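Putative amino acid binding protein (Streptococcus mutans, PDB 4C0R) probably captures glutathione outside the cell as the substrate-binding protein GshT and delivers it to the cystine ABC importer TcyBC. Local coordinates at residues 81-87 with 191-197; 149-153 with 174-179; 188-192 with 234-238. All coordinates share one frame; numbering follows the deposited sequence.

Contact 1 (81-87 with 191-197); sequences LYSNPTA and YVYFIFA
Ile195 lays its CG2 methyl over the centre of the Tyr82 ring, 3.6 Å from the centroid, a CH-pi contact within a non-hydrogen-bonded antiparallel pair. The same phenol turns its CD2-CE2 edge onto the face of Tyr193, with Tyr82 CD2 3.4 Å from Tyr193 CG; this edge-to-face pair has its planes at 85°. Around the edge of the Tyr193 ring comes Ser83 O, 3.1 Å from Tyr193 CD2, and Pro85 CB touches both Tyr193 CE2 and Tyr191 CD2. Next to Tyr82, Leu81 and Phe196 exchange two backbone hydrogen bonds, Leu81 N to Phe196 O and Phe196 N to Leu81 O. Strands 81-96 and 191-196 are antiparallel neighbours in the mixed sheet of this family 3 solute-binding fold, but the pairing is interrupted: the register shifts by two before Ala87 and Val192 pair again. Ser83 holds the start of the interruption with two bonds to Phe194: its N gives a nearly straight bond to Phe194 O (176°) while its OG accepts from Phe194 N at 3.0 Å. With chi1 at 70°, that hydroxyl also donates to Asn84 O at 2.7 Å, which fixes its rotation. Further along, Thr86 N reaches Val192 O at 2.9 Å. Helix 201-216 covers Phe196 through Val207, and the Tyr82 hydroxyl is hydrogen-bonded to Ser71 O.

Contact 2 (149-153 with 174-179); sequences IRNVS and QGLDNL
Ser153, in the last turn of helix 145-153, lies beside a type I beta turn from Leu176 to Leu179, its CA 6.2 Å from that of Leu179. The turn follows a Schellman motif at the end of helix 164-173, where Gly175 takes positive phi, and it leads the chain into strand 179-183; the contact therefore joins one helix of the solute-binding fold to the connection between the next helix and its strand. Leucines fill the inner side. Leu179 sends CD1 to Ile149 CG2 at 3.6 Å and CD2 to Val152 CG1 at 3.8 Å, while Leu176 CD1 comes across the same Ile149 methyl at 3.7 Å. That methyl sits opposite the backbone N, which turns it toward both leucines. Ile170 and Val94 extend this apolar layer past Ile149 and Leu179. On the outer side, in one of its two modelled conformers, Arg150, bent at chi3 (-66°), holds its guanidinium with one face over Leu176 CD2, and Gln174 OE1 approaches the edge, 3.0 Å from Arg150 NH2. Asn178 grips Ser153 at two points, through its side-chain amide. Its OD1 accepts from Ser153 OG at a short 2.5 Å, and its ND2 donates to Ser153 O at 3.1 Å, in the carbonyl plane and on a lone pair.

Contact 3 (188-192 with 234-238); sequences QKPYV and PDKKD
Tyr191 opens strand 191-196 just after an inverse gamma turn centred on Pro190, and its CA comes 6.8 Å from that of Pro234, where the C-terminal chain runs into a 3-10 turn at 236-238. The phenol ring lies between two aliphatic groups: Pro234 CB over one face, toward the rim and 3.6 Å from Tyr191 CZ, and Lys189 CB over the centre of the other. Its hydroxyl works in both directions, accepting from Asp235 N at 3.0 Å and donating to Asp238 OD2 at 2.6 Å, where it takes the anti lone pair. Lys189, extended beyond CG, runs out to the same carboxylate oxygen and occupies the syn lone pair, its NZ 3.0 Å from Asp238 OD2. A second salt bridge joins Lys189 NZ to Asp235 OD2 at 2.6 Å, met on the anti side and 23° out of the carboxylate plane. Water 1 accepts from Lys189 NZ and, weakly, from Lys237 NZ, placing it between two like charges. With two donors on one oxygen of Asp238 and two carboxylates on one ammonium, the network probably favours an ionised Asp238 and a charged Lys189, and it ties the C-terminal tail to the start of the strand.

Contacts 1 and 3 form one continuous region, their centres 11 Å apart: both use strand 191-196 and share Tyr191 and Val192, and Pro234 CG packs 3.4 Å from Pro85 O, so the C-terminal tail of contact 3 rests directly on the 81-87 segment of contact 1. Contact 2 stands apart, about 30 Å centre to centre from contact 1 and 29 Å from contact 3, on the opposite side of the chain's centre from contact 1, though in sequence it is nested inside the loop that contact 1 closes. The bound oxidized glutathione disulfide is about 5 Å from the Val192 side chain, 8 Å from that of Ile149 and 10 Å from that of Tyr191.

Contact 1 (81-87 with 191-197)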
loop_
_atom_site.group_PDB
_atom_site.type_symbol
_atom_site.label_atom_id
_atom_site.label_comp_id
_atom_site.label_asym_id
_atom_site.label_seq_id
_atom_site.Cartn_x
_atom_site.Cartn_y
_atom_site.Cartn_z
ATOM N N LEU A 81 -4.395 15.208 -4.022
ATOM C CA LEU A 81 -3.974 14.949 -5.399
ATOM C C LEU A 81 -3.293 13.558 -5.487
ATOM O O LEU A 81 -2.657 13.090 -4.522
ATOM C CB LEU A 81 -2.939 15.955 -5.857
ATOM C CG LEU A 81 -3.325 17.424 -5.684
ATOM C CD1 LEU A 81 -2.230 18.350 -6.131
ATOM C CD2 LEU A 81 -4.612 17.651 -6.385
ATOM N N TYR A 82 -3.493 12.900 -6.626
ATOM C CA TYR A 82 -2.857 11.610 -6.947
ATOM C C TYR A 82 -1.782 11.782 -8.042
ATOM O O TYR A 82 -1.972 12.490 -9.050
ATOM C CB TYR A 82 -3.890 10.617 -7.396
ATOM C CG TYR A 82 -4.529 9.891 -6.274
ATOM C CD1 TYR A 82 -5.515 10.452 -5.489
ATOM C CD2 TYR A 82 -4.152 8.574 -6.002
ATOM C CE1 TYR A 82 -6.088 9.773 -4.437
ATOM C CE2 TYR A 82 -4.703 7.885 -4.941
ATOM C CZ TYR A 82 -5.686 8.478 -4.178
ATOM O OH TYR A 82 -6.229 7.748 -3.155
ATOM N N SER A 83 -0.663 11.112 -7.890
ATOM C CA SER A 83 0.273 10.977 -8.986
ATOM C C SER A 83 -0.252 9.967 -10.017
ATOM O O SER A 83 -1.283 9.334 -9.812
ATOM C CB SER A 83 1.614 10.467 -8.473
ATOM O OG SER A 83 1.523 9.127 -8.061
ATOM N N ASN A 84 0.497 9.812 -11.101
ATOM C CA ASN A 84 0.282 8.680 -11.963
ATOM C C ASN A 84 0.666 7.435 -11.167
ATOM O O ASN A 84 1.401 7.495 -10.166
ATOM C CB ASN A 84 1.097 8.855 -13.222
ATOM C CG ASN A 84 0.529 9.988 -14.090
ATOM O OD1 ASN A 84 -0.687 10.270 -14.058
ATOM N ND2 ASN A 84 1.397 10.646 -14.806
ATOM N N PRO A 85 0.093 6.308 -11.555
ATOM C CA PRO A 85 0.311 5.115 -10.748
ATOM C C PRO A 85 1.768 4.673 -10.824
ATOM O O PRO A 85 2.447 4.901 -11.842
ATOM C CB PRO A 85 -0.614 4.061 -11.403
ATOM C CG PRO A 85 -0.771 4.543 -12.769
ATOM C CD PRO A 85 -0.745 6.051 -12.740
ATOM N N THR A 86 2.223 4.047 -9.747
ATOM C CA THR A 86 3.600 3.550 -9.697
ATOM C C THR A 86 3.736 2.025 -9.680
ATOM O O THR A 86 4.804 1.480 -9.981
ATOM C CB THR A 86 4.313 4.115 -8.481
ATOM O OG1 THR A 86 3.690 3.581 -7.324
ATOM C CG2 THR A 86 4.305 5.636 -8.487
ATOM N N ALA A 87 2.680 1.294 -9.392
ATOM C CA ALA A 87 2.735 -0.156 -9.357
ATOM C C ALA A 87 1.323 -0.685 -9.394
ATOM O O ALA A 87 0.373 0.042 -9.102
ATOM C CB ALA A 87 3.420 -0.645 -8.072
ATOM N N TYR A 191 -3.988 -0.278 -8.722
ATOM C CA TYR A 191 -2.820 0.543 -8.758
ATOM C C TYR A 191 -2.525 1.166 -7.402
ATOM O O TYR A 191 -3.428 1.347 -6.568
ATOM C CB TYR A 191 -2.965 1.622 -9.813
ATOM C CG TYR A 191 -2.939 1.171 -11.275
ATOM C CD1 TYR A 191 -2.382 -0.006 -11.635
ATOM C CD2 TYR A 191 -3.408 2.009 -12.270
ATOM C CE1 TYR A 191 -2.320 -0.392 -12.998
ATOM C CE2 TYR A 191 -3.306 1.666 -13.594
ATOM C CZ TYR A 191 -2.746 0.474 -13.938
ATOM O OH TYR A 191 -2.645 0.114 -15.297
ATOM N N VAL A 192 -1.274 1.539 -7.198
ATOM C CA VAL A 192 -0.937 2.318 -6.023
ATOM C C VAL A 192 -0.175 3.563 -6.488
ATOM O O VAL A 192 0.328 3.612 -7.653
ATOM C CB VAL A 192 -0.214 1.550 -5.027
ATOM C CG1 VAL A 192 -1.161 0.448 -4.387
ATOM C CG2 VAL A 192 1.032 0.998 -5.636
ATOM N N TYR A 193 -0.124 4.580 -5.634
ATOM C CA TYR A 193 0.187 5.940 -6.069
ATOM C C TYR A 193 0.861 6.726 -4.981
ATOM O O TYR A 193 0.698 6.356 -3.802
ATOM C CB TYR A 193 -1.144 6.698 -6.241
ATOM C CG TYR A 193 -2.094 6.132 -7.256
ATOM C CD1 TYR A 193 -2.989 5.101 -6.945
ATOM C CD2 TYR A 193 -2.084 6.628 -8.532
ATOM C CE1 TYR A 193 -3.872 4.589 -7.910
ATOM C CE2 TYR A 193 -2.925 6.107 -9.511
ATOM C CZ TYR A 193 -3.835 5.128 -9.197
ATOM O OH TYR A 193 -4.677 4.648 -10.183
ATOM N N PHE A 194 1.496 7.819 -5.336
ATOM C CA PHE A 194 1.792 8.886 -4.384
ATOM C C PHE A 194 0.564 9.759 -4.275
ATOM O O PHE A 194 -0.153 9.958 -5.262
ATOM C CB PHE A 194 2.931 9.762 -4.865
ATOM C CG PHE A 194 4.264 9.050 -4.914
ATOM C CD1 PHE A 194 4.908 8.679 -3.742
ATOM C CD2 PHE A 194 4.869 8.754 -6.129
ATOM C CE1 PHE A 194 6.136 8.035 -3.783
ATOM C CE2 PHE A 194 6.121 8.112 -6.160
ATOM C CZ PHE A 194 6.732 7.773 -4.996
ATOM N N ILE A 195 0.315 10.323 -3.092
ATOM C CA ILE A 195 -0.691 11.336 -2.954
ATOM C C ILE A 195 -0.068 12.629 -2.445
ATOM O O ILE A 195 1.035 12.635 -1.916
ATOM C CB ILE A 195 -1.849 10.908 -2.035
ATOM C CG1 ILE A 195 -1.351 10.553 -0.632
ATOM C CG2 ILE A 195 -2.674 9.778 -2.630
ATOM C CD1 ILE A 195 -2.509 10.274 0.364
ATOM N N PHE A 196 -0.783 13.738 -2.657
ATOM C CA PHE A 196 -0.227 15.032 -2.288
ATOM C C PHE A 196 -1.277 15.889 -1.605
ATOM O O PHE A 196 -2.472 15.765 -1.871
ATOM C CB PHE A 196 0.259 15.843 -3.498
ATOM C CG PHE A 196 1.190 15.089 -4.404
ATOM C CD1 PHE A 196 0.701 14.222 -5.352
ATOM C CD2 PHE A 196 2.540 15.274 -4.310
ATOM C CE1 PHE A 196 1.556 13.523 -6.210
ATOM C CE2 PHE A 196 3.404 14.582 -5.145
ATOM C CZ PHE A 196 2.902 13.701 -6.108
ATOM N N ALA A 197 -0.788 16.827 -0.816
ATOM C CA ALA A 197 -1.657 17.865 -0.257
ATOM C C ALA A 197 -2.269 18.594 -1.440
ATOM O O ALA A 197 -1.681 18.718 -2.520
ATOM C CB ALA A 197 -0.841 18.787 0.651
#

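Contact 2 (149-153 with 174-179)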
loop_
_atom_site.group_PDB
_atom_site.type_symbol
_atom_site.label_atom_id
_atom_site.label_comp_id
_atom_site.label_asym_id
_atom_site.label_seq_id
_atom_site.Cartn_x
_atom_site.Cartn_y
_atom_site.Cartn_z
ATOM N N ILE A 149 -0.519 -11.020 9.878
ATOM C CA ILE A 149 -0.285 -12.221 9.093
ATOM C C ILE A 149 0.209 -13.373 9.975
ATOM O O ILE A 149 -0.303 -14.502 9.916
ATOM C CB ILE A 149 0.621 -11.947 7.886
ATOM C CG1 ILE A 149 -0.128 -11.050 6.915
ATOM C CG2 ILE A 149 1.089 -13.246 7.228
ATOM C CD1 ILE A 149 0.679 -10.621 5.723
ATOM N N ARG A 150 1.157 -13.084 10.856
ATOM C CA ARG A 150 1.580 -14.081 11.836
ATOM C C ARG A 150 0.413 -14.569 12.712
ATOM O O ARG A 150 0.345 -15.739 13.044
ATOM C CB ARG A 150 2.695 -13.515 12.701
ATOM C CG ARG A 150 3.384 -14.528 13.564
ATOM C CD ARG A 150 4.531 -13.875 14.307
ATOM N NE ARG A 150 5.576 -13.453 13.394
ATOM C CZ ARG A 150 6.559 -14.259 13.029
ATOM N NH1 ARG A 150 6.620 -15.498 13.501
ATOM N NH2 ARG A 150 7.480 -13.820 12.200
ATOM N N ASN A 151 -0.505 -13.689 13.098
ATOM C CA ASN A 151 -1.676 -14.088 13.902
ATOM C C ASN A 151 -2.564 -15.095 13.154
ATOM O O ASN A 151 -3.201 -15.961 13.763
ATOM C CB ASN A 151 -2.559 -12.909 14.241
ATOM C CG ASN A 151 -2.054 -12.122 15.435
ATOM O OD1 ASN A 151 -1.192 -12.584 16.199
ATOM N ND2 ASN A 151 -2.593 -10.930 15.606
ATOM N N VAL A 152 -2.622 -14.983 11.837
ATOM C CA VAL A 152 -3.386 -15.982 11.068
ATOM C C VAL A 152 -2.613 -17.319 11.124
ATOM O O VAL A 152 -3.219 -18.384 11.371
ATOM C CB VAL A 152 -3.614 -15.513 9.587
ATOM C CG1 VAL A 152 -4.272 -16.625 8.720
ATOM C CG2 VAL A 152 -4.478 -14.284 9.550
ATOM N N SER A 153 -1.307 -17.277 10.924
ATOM C CA SER A 153 -0.465 -18.475 10.995
ATOM C C SER A 153 -0.683 -19.160 12.346
ATOM O O SER A 153 -0.767 -20.390 12.430
ATOM C CB SER A 153 1.000 -18.089 10.814
ATOM O OG SER A 153 1.843 -19.209 10.747
ATOM N N GLN A 174 9.398 -14.276 6.573
ATOM C CA GLN A 174 9.169 -14.708 7.962
ATOM C C GLN A 174 8.962 -16.219 8.087
ATOM O O GLN A 174 8.714 -16.732 9.191
ATOM C CB GLN A 174 7.978 -14.002 8.583
ATOM C CG GLN A 174 8.083 -12.475 8.598
ATOM C CD GLN A 174 9.271 -11.997 9.358
ATOM O OE1 GLN A 174 9.480 -12.392 10.515
ATOM N NE2 GLN A 174 10.085 -11.136 8.727
ATOM N N GLY A 175 9.060 -16.929 6.976
ATOM C CA GLY A 175 9.019 -18.384 7.001
ATOM C C GLY A 175 7.696 -18.941 7.516
ATOM O O GLY A 175 7.665 -19.965 8.187
ATOM N N LEU A 176 6.604 -18.264 7.179
ATOM C CA LEU A 176 5.274 -18.692 7.587
ATOM C C LEU A 176 4.741 -19.754 6.631
ATOM O O LEU A 176 3.803 -19.504 5.833
ATOM C CB LEU A 176 4.365 -17.490 7.643
ATOM C CG LEU A 176 4.933 -16.356 8.522
ATOM C CD1 LEU A 176 3.999 -15.189 8.521
ATOM C CD2 LEU A 176 5.190 -16.818 9.957
ATOM N N ASP A 177 5.320 -20.962 6.734
ATOM C CA ASP A 177 5.124 -21.995 5.726
ATOM C C ASP A 177 3.798 -22.713 5.841
ATOM O O ASP A 177 3.503 -23.593 5.050
ATOM C CB ASP A 177 6.231 -23.060 5.814
ATOM C CG ASP A 177 6.627 -23.373 7.220
ATOM O OD1 ASP A 177 5.794 -23.883 8.018
ATOM O OD2 ASP A 177 7.824 -23.161 7.542
ATOM N N ASN A 178 2.987 -22.337 6.808
ATOM C CA ASN A 178 1.665 -22.940 6.894
ATOM C C ASN A 178 0.590 -22.047 6.276
ATOM O O ASN A 178 -0.595 -22.313 6.446
ATOM C CB ASN A 178 1.325 -23.235 8.335
ATOM C CG ASN A 178 0.984 -22.009 9.106
ATOM O OD1 ASN A 178 1.626 -20.948 8.944
ATOM N ND2 ASN A 178 -0.040 -22.108 9.917
ATOM N N LEU A 179 1.013 -20.965 5.613
ATOM C CA LEU A 179 0.060 -20.039 4.990
ATOM C C LEU A 179 0.142 -20.111 3.492
ATOM O O LEU A 179 1.197 -20.441 2.914
ATOM C CB LEU A 179 0.322 -18.577 5.419
ATOM C CG LEU A 179 0.131 -18.239 6.905
ATOM C CD1 LEU A 179 0.434 -16.768 7.171
ATOM C CD2 LEU A 179 -1.280 -18.610 7.337
#

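Contact 3 (188-192 with 234-238)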
loop_
_atom_site.group_PDB
_atom_site.type_symbol
_atom_site.label_atom_id
_atom_site.label_comp_id
_atom_site.label_asym_id
_atom_site.label_seq_id
_atom_site.Cartn_x
_atom_site.Cartn_y
_atom_site.Cartn_z
ATOM N N GLN A 188 -11.262 -2.800 -10.032
ATOM C CA GLN A 188 -10.622 -1.851 -10.929
ATOM C C GLN A 188 -9.151 -2.237 -10.940
ATOM O O GLN A 188 -8.739 -3.037 -10.101
ATOM C CB GLN A 188 -10.753 -0.431 -10.375
ATOM N N LYS A 189 -8.366 -1.684 -11.855
ATOM C CA LYS A 189 -6.931 -1.994 -11.814
ATOM C C LYS A 189 -6.382 -1.595 -10.439
ATOM O O LYS A 189 -6.617 -0.468 -9.953
ATOM C CB LYS A 189 -6.171 -1.256 -12.908
ATOM C CG LYS A 189 -6.631 -1.676 -14.286
ATOM C CD LYS A 189 -5.857 -1.000 -15.381
ATOM C CE LYS A 189 -6.423 -1.428 -16.743
ATOM N NZ LYS A 189 -5.509 -0.919 -17.800
ATOM N N PRO A 190 -5.608 -2.494 -9.824
ATOM C CA PRO A 190 -5.227 -2.327 -8.408
ATOM C C PRO A 190 -3.944 -1.498 -8.245
ATOM O O PRO A 190 -2.956 -1.969 -7.702
ATOM C CB PRO A 190 -4.998 -3.775 -7.955
ATOM C CG PRO A 190 -4.558 -4.455 -9.188
ATOM C CD PRO A 190 -5.314 -3.845 -10.310
ATOM N N TYR A 191 -3.988 -0.278 -8.722
ATOM C CA TYR A 191 -2.820 0.543 -8.758
ATOM C C TYR A 191 -2.525 1.166 -7.402
ATOM O O TYR A 191 -3.428 1.347 -6.568
ATOM C CB TYR A 191 -2.965 1.622 -9.813
ATOM C CG TYR A 191 -2.939 1.171 -11.275
ATOM C CD1 TYR A 191 -2.382 -0.006 -11.635
ATOM C CD2 TYR A 191 -3.408 2.009 -12.270
ATOM C CE1 TYR A 191 -2.320 -0.392 -12.998
ATOM C CE2 TYR A 191 -3.306 1.666 -13.594
ATOM C CZ TYR A 191 -2.746 0.474 -13.938
ATOM O OH TYR A 191 -2.645 0.114 -15.297
ATOM N N VAL A 192 -1.274 1.539 -7.198
ATOM C CA VAL A 192 -0.937 2.318 -6.023
ATOM C C VAL A 192 -0.175 3.563 -6.488
ATOM O O VAL A 192 0.328 3.612 -7.653
ATOM C CB VAL A 192 -0.214 1.550 -5.027
ATOM C CG1 VAL A 192 -1.161 0.448 -4.387
ATOM C CG2 VAL A 192 1.032 0.998 -5.636
ATOM N N PRO A 234 2.388 -0.323 -13.702
ATOM C CA PRO A 234 1.100 -0.080 -14.321
ATOM C C PRO A 234 1.199 -0.219 -15.858
ATOM O O PRO A 234 2.280 -0.189 -16.447
ATOM C CB PRO A 234 0.789 1.380 -13.951
ATOM C CG PRO A 234 1.729 1.712 -12.808
ATOM C CD PRO A 234 2.975 0.905 -13.130
ATOM N N ASP A 235 0.048 -0.328 -16.498
ATOM C CA ASP A 235 0.022 -0.354 -17.953
ATOM C C ASP A 235 0.506 0.976 -18.531
ATOM O O ASP A 235 0.209 2.041 -18.019
ATOM C CB ASP A 235 -1.418 -0.617 -18.437
ATOM C CG ASP A 235 -1.967 -1.950 -18.016
ATOM O OD1 ASP A 235 -1.205 -2.856 -17.607
ATOM O OD2 ASP A 235 -3.209 -2.113 -18.154
ATOM N N LYS A 236 1.270 0.887 -19.634
ATOM C CA LYS A 236 1.797 2.027 -20.336
ATOM C C LYS A 236 0.765 3.136 -20.584
ATOM O O LYS A 236 1.013 4.313 -20.320
ATOM C CB LYS A 236 2.389 1.523 -21.691
ATOM N N LYS A 237 -0.427 2.778 -21.047
ATOM C CA LYS A 237 -1.382 3.813 -21.389
ATOM C C LYS A 237 -1.881 4.552 -20.155
ATOM O O LYS A 237 -2.379 5.679 -20.238
ATOM C CB LYS A 237 -2.547 3.228 -22.157
ATOM C CG LYS A 237 -3.322 2.207 -21.398
ATOM C CD LYS A 237 -4.576 1.851 -22.157
ATOM C CE LYS A 237 -5.147 0.563 -21.681
ATOM N NZ LYS A 237 -6.160 0.090 -22.687
ATOM N N ASP A 238 -1.725 3.946 -18.981
ATOM C CA ASP A 238 -2.180 4.602 -17.771
ATOM C C ASP A 238 -1.108 5.547 -17.209
ATOM O O ASP A 238 -1.300 6.174 -16.159
ATOM C CB ASP A 238 -2.593 3.510 -16.745
ATOM C CG ASP A 238 -3.810 2.732 -17.217
ATOM O OD1 ASP A 238 -4.689 3.392 -17.849
ATOM O OD2 ASP A 238 -3.954 1.499 -17.039
HETATM O O HOH W 1 -7.711 -0.436 -19.719
#